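Local coordinates for Ras-related protein Rab-7L1 (Homo sapiens, PDB 6HH2) that binds and hydrolyses GTP as a Rab-family switch in vesicle trafficking around the endosome-trans-Golgi network, recruiting the kinase LRRK2 to the Golgi complex and stimulating its activity, at residues 13-18 / 87-91. The protein carries 4 engineered substitutions. Numbering follows the deposited sequence. Where two conformers were deposited one is given.
Sequences VLVVGD and AVIMF. Engineered in segment 87-91: Ala87 (natural residue Cys).
A chi1 of -60° turns Val16 CG1 anti to the carbonyl carbon, leaving CG2 between N and C, and Ile89, at chi1 -56°, carries CG1 beside its own N; the two branches lie side by side, Val16 CG2 3.6 Å from Ile89 CG1. Leu14 and Ala87, the latter an engineered residue, meet more loosely on this same face. On the other face Met90 SD, in one of two conformers, crosses Val15 CG1 at 3.9 Å, while Val13 CG1 meets Val88 CG2 at an angle. These are neighbouring parallel strands at the centre of the Ras-type P-loop GTPase sheet, their axes 15° apart, with helix 96-112 packed on Ala87 and helix 23-30 covering Val15 and Met90. Three nearly straight backbone bonds join them: Val88 N to Leu14 O (2.7 Å), Val16 N to Val88 O (3.0 Å) and Met90 N to Val16 O (2.9 Å). Past Gly17, where the P-loop begins, direct pairing gives way: Asp18 N lies 4.2 Å from Met90 O. One water bridges the two, accepting from Asp18 N at 2.9 Å and donating to Met90 O at 2.7 Å. Asp18, which touches GDP, has its carboxylate held by Asn101 and Trp105 of helix 96-112.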
ATOM      1  N   VAL A  13       4.736  -1.438  -5.655  1.00 18.66           N
ATOM      2  CA  VAL A  13       4.139  -1.180  -4.342  1.00 19.46           C
ATOM      3  C   VAL A  13       3.061  -2.241  -4.122  1.00 18.92           C
ATOM      4  O   VAL A  13       2.148  -2.393  -4.949  1.00 19.51           O
ATOM      5  CB  VAL A  13       3.512   0.222  -4.311  1.00 18.82           C
ATOM      6  CG1 VAL A  13       2.813   0.438  -2.974  1.00 20.17           C
ATOM      7  CG2 VAL A  13       4.628   1.275  -4.568  1.00 23.30           C
ATOM      8  N   LEU A  14       3.161  -2.966  -3.015  1.00 18.03           N
ATOM      9  CA  LEU A  14       2.150  -3.987  -2.672  1.00 18.27           C
ATOM     10  C   LEU A  14       1.035  -3.351  -1.871  1.00 19.02           C
ATOM     11  O   LEU A  14       1.306  -2.645  -0.893  1.00 22.98           O
ATOM     12  CB  LEU A  14       2.807  -5.076  -1.823  1.00 17.24           C
ATOM     13  CG  LEU A  14       4.083  -5.628  -2.414  1.00 18.32           C
ATOM     14  CD1 LEU A  14       4.649  -6.729  -1.500  1.00 21.35           C
ATOM     15  CD2 LEU A  14       3.801  -6.190  -3.837  1.00 20.07           C
ATOM     16  N   VAL A  15      -0.207  -3.525  -2.293  1.00 17.06           N
ATOM     17  CA  VAL A  15      -1.373  -3.090  -1.551  1.00 16.93           C
ATOM     18  C   VAL A  15      -2.042  -4.325  -0.983  1.00 17.52           C
ATOM     19  O   VAL A  15      -2.605  -5.164  -1.712  1.00 17.60           O
ATOM     20  CB  VAL A  15      -2.353  -2.318  -2.425  1.00 17.72           C
ATOM     21  CG1 VAL A  15      -3.542  -1.857  -1.589  1.00 19.61           C
ATOM     22  CG2 VAL A  15      -1.599  -1.127  -3.093  1.00 19.66           C
ATOM     23  N   VAL A  16      -1.875  -4.550   0.309  1.00 17.93           N
ATOM     24  CA  VAL A  16      -2.275  -5.773   0.991  1.00 18.45           C
ATOM     25  C   VAL A  16      -3.183  -5.423   2.152  1.00 18.34           C
ATOM     26  O   VAL A  16      -3.258  -4.286   2.599  1.00 19.73           O
ATOM     27  CB  VAL A  16      -1.117  -6.671   1.461  1.00 21.37           C
ATOM     28  CG1 VAL A  16      -0.245  -7.125   0.287  1.00 24.68           C
ATOM     29  CG2 VAL A  16      -0.260  -5.976   2.551  1.00 22.93           C
ATOM     30  N   GLY A  17      -3.832  -6.439   2.681  1.00 19.07           N
ATOM     31  CA  GLY A  17      -4.817  -6.267   3.721  1.00 19.82           C
ATOM     32  C   GLY A  17      -5.968  -7.225   3.499  1.00 19.15           C
ATOM     33  O   GLY A  17      -6.096  -7.843   2.439  1.00 21.05           O
ATOM     34  N   ASP A  18      -6.802  -7.351   4.514  1.00 20.77           N
ATOM     35  CA  ASP A  18      -7.893  -8.327   4.426  1.00 21.88           C
ATOM     36  C   ASP A  18      -8.919  -7.930   3.357  1.00 21.19           C
ATOM     37  O   ASP A  18      -8.966  -6.796   2.857  1.00 20.65           O
ATOM     38  CB  ASP A  18      -8.596  -8.429   5.762  1.00 20.91           C
ATOM     39  CG  ASP A  18      -7.794  -9.166   6.816  1.00 24.36           C
ATOM     40  OD1 ASP A  18      -6.663  -9.619   6.553  1.00 24.81           O
ATOM     41  OD2 ASP A  18      -8.352  -9.293   7.923  1.00 25.38           O
ATOM     42  N   ALA A  87       5.281  -1.567   0.908  1.00 17.91           N
ATOM     43  CA  ALA A  87       3.960  -2.136   1.079  1.00 18.17           C
ATOM     44  C   ALA A  87       3.049  -1.145   1.768  1.00 18.39           C
ATOM     45  O   ALA A  87       3.476  -0.416   2.679  1.00 18.95           O
ATOM     46  CB  ALA A  87       4.023  -3.399   1.945  1.00 19.57           C
ATOM     47  N   VAL A  88       1.810  -1.082   1.289  1.00 17.82           N
ATOM     48  CA  VAL A  88       0.718  -0.361   1.919  1.00 17.42           C
ATOM     49  C   VAL A  88      -0.159  -1.423   2.525  1.00 17.52           C
ATOM     50  O   VAL A  88      -0.681  -2.287   1.791  1.00 19.96           O
ATOM     51  CB  VAL A  88      -0.074   0.404   0.877  1.00 18.59           C
ATOM     52  CG1 VAL A  88      -1.291   1.092   1.495  1.00 23.40           C
ATOM     53  CG2 VAL A  88       0.804   1.497   0.219  1.00 18.32           C
ATOM     54  N   ILE A  89      -0.251  -1.493   3.841  1.00 17.33           N
ATOM     55  CA  ILE A  89      -1.041  -2.486   4.571  1.00 16.90           C
ATOM     56  C   ILE A  89      -2.295  -1.807   5.085  1.00 16.76           C
ATOM     57  O   ILE A  89      -2.200  -0.864   5.901  1.00 18.06           O
ATOM     58  CB  ILE A  89      -0.237  -3.143   5.694  1.00 19.09           C
ATOM     59  CG1 ILE A  89       1.042  -3.764   5.088  1.00 20.07           C
ATOM     60  CG2 ILE A  89      -1.129  -4.186   6.422  1.00 20.72           C
ATOM     61  CD1 ILE A  89       1.877  -4.615   6.051  1.00 22.44           C
ATOM     62  N   MET A  90      -3.449  -2.184   4.560  1.00 18.21           N
ATOM     63  CA  MET A  90      -4.711  -1.515   4.842  0.55 16.80           C
ATOM     64  C   MET A  90      -5.557  -2.320   5.787  1.00 19.13           C
ATOM     65  O   MET A  90      -5.572  -3.548   5.702  1.00 19.50           O
ATOM     66  CB  MET A  90      -5.521  -1.268   3.562  0.55 18.78           C
ATOM     67  CG  MET A  90      -4.783  -0.436   2.541  0.55 18.07           C
ATOM     68  SD  MET A  90      -5.788  -0.037   1.079  0.55 18.28           S
ATOM     69  CE  MET A  90      -7.421   0.335   1.796  0.55 20.60           C
ATOM     70  N   PHE A  91      -6.218  -1.626   6.698  1.00 18.79           N
ATOM     71  CA  PHE A  91      -7.258  -2.208   7.515  1.00 18.37           C
ATOM     72  C   PHE A  91      -8.484  -1.300   7.529  1.00 20.28           C
ATOM     73  O   PHE A  91      -8.444  -0.141   7.112  1.00 20.61           O
ATOM     74  CB  PHE A  91      -6.754  -2.653   8.905  1.00 18.99           C
ATOM     75  CG  PHE A  91      -6.526  -1.534   9.867  1.00 18.69           C
ATOM     76  CD1 PHE A  91      -5.313  -0.808   9.850  1.00 20.65           C
ATOM     77  CD2 PHE A  91      -7.537  -1.179  10.782  1.00 20.78           C
ATOM     78  CE1 PHE A  91      -5.125   0.251  10.741  1.00 20.12           C
ATOM     79  CE2 PHE A  91      -7.343  -0.135  11.693  1.00 22.32           C
ATOM     80  CZ  PHE A  91      -6.128   0.562  11.692  1.00 21.59           C
TER
HETATM   81  O   HOH W   1      -6.262  -5.891   6.942  1.00 21.10           O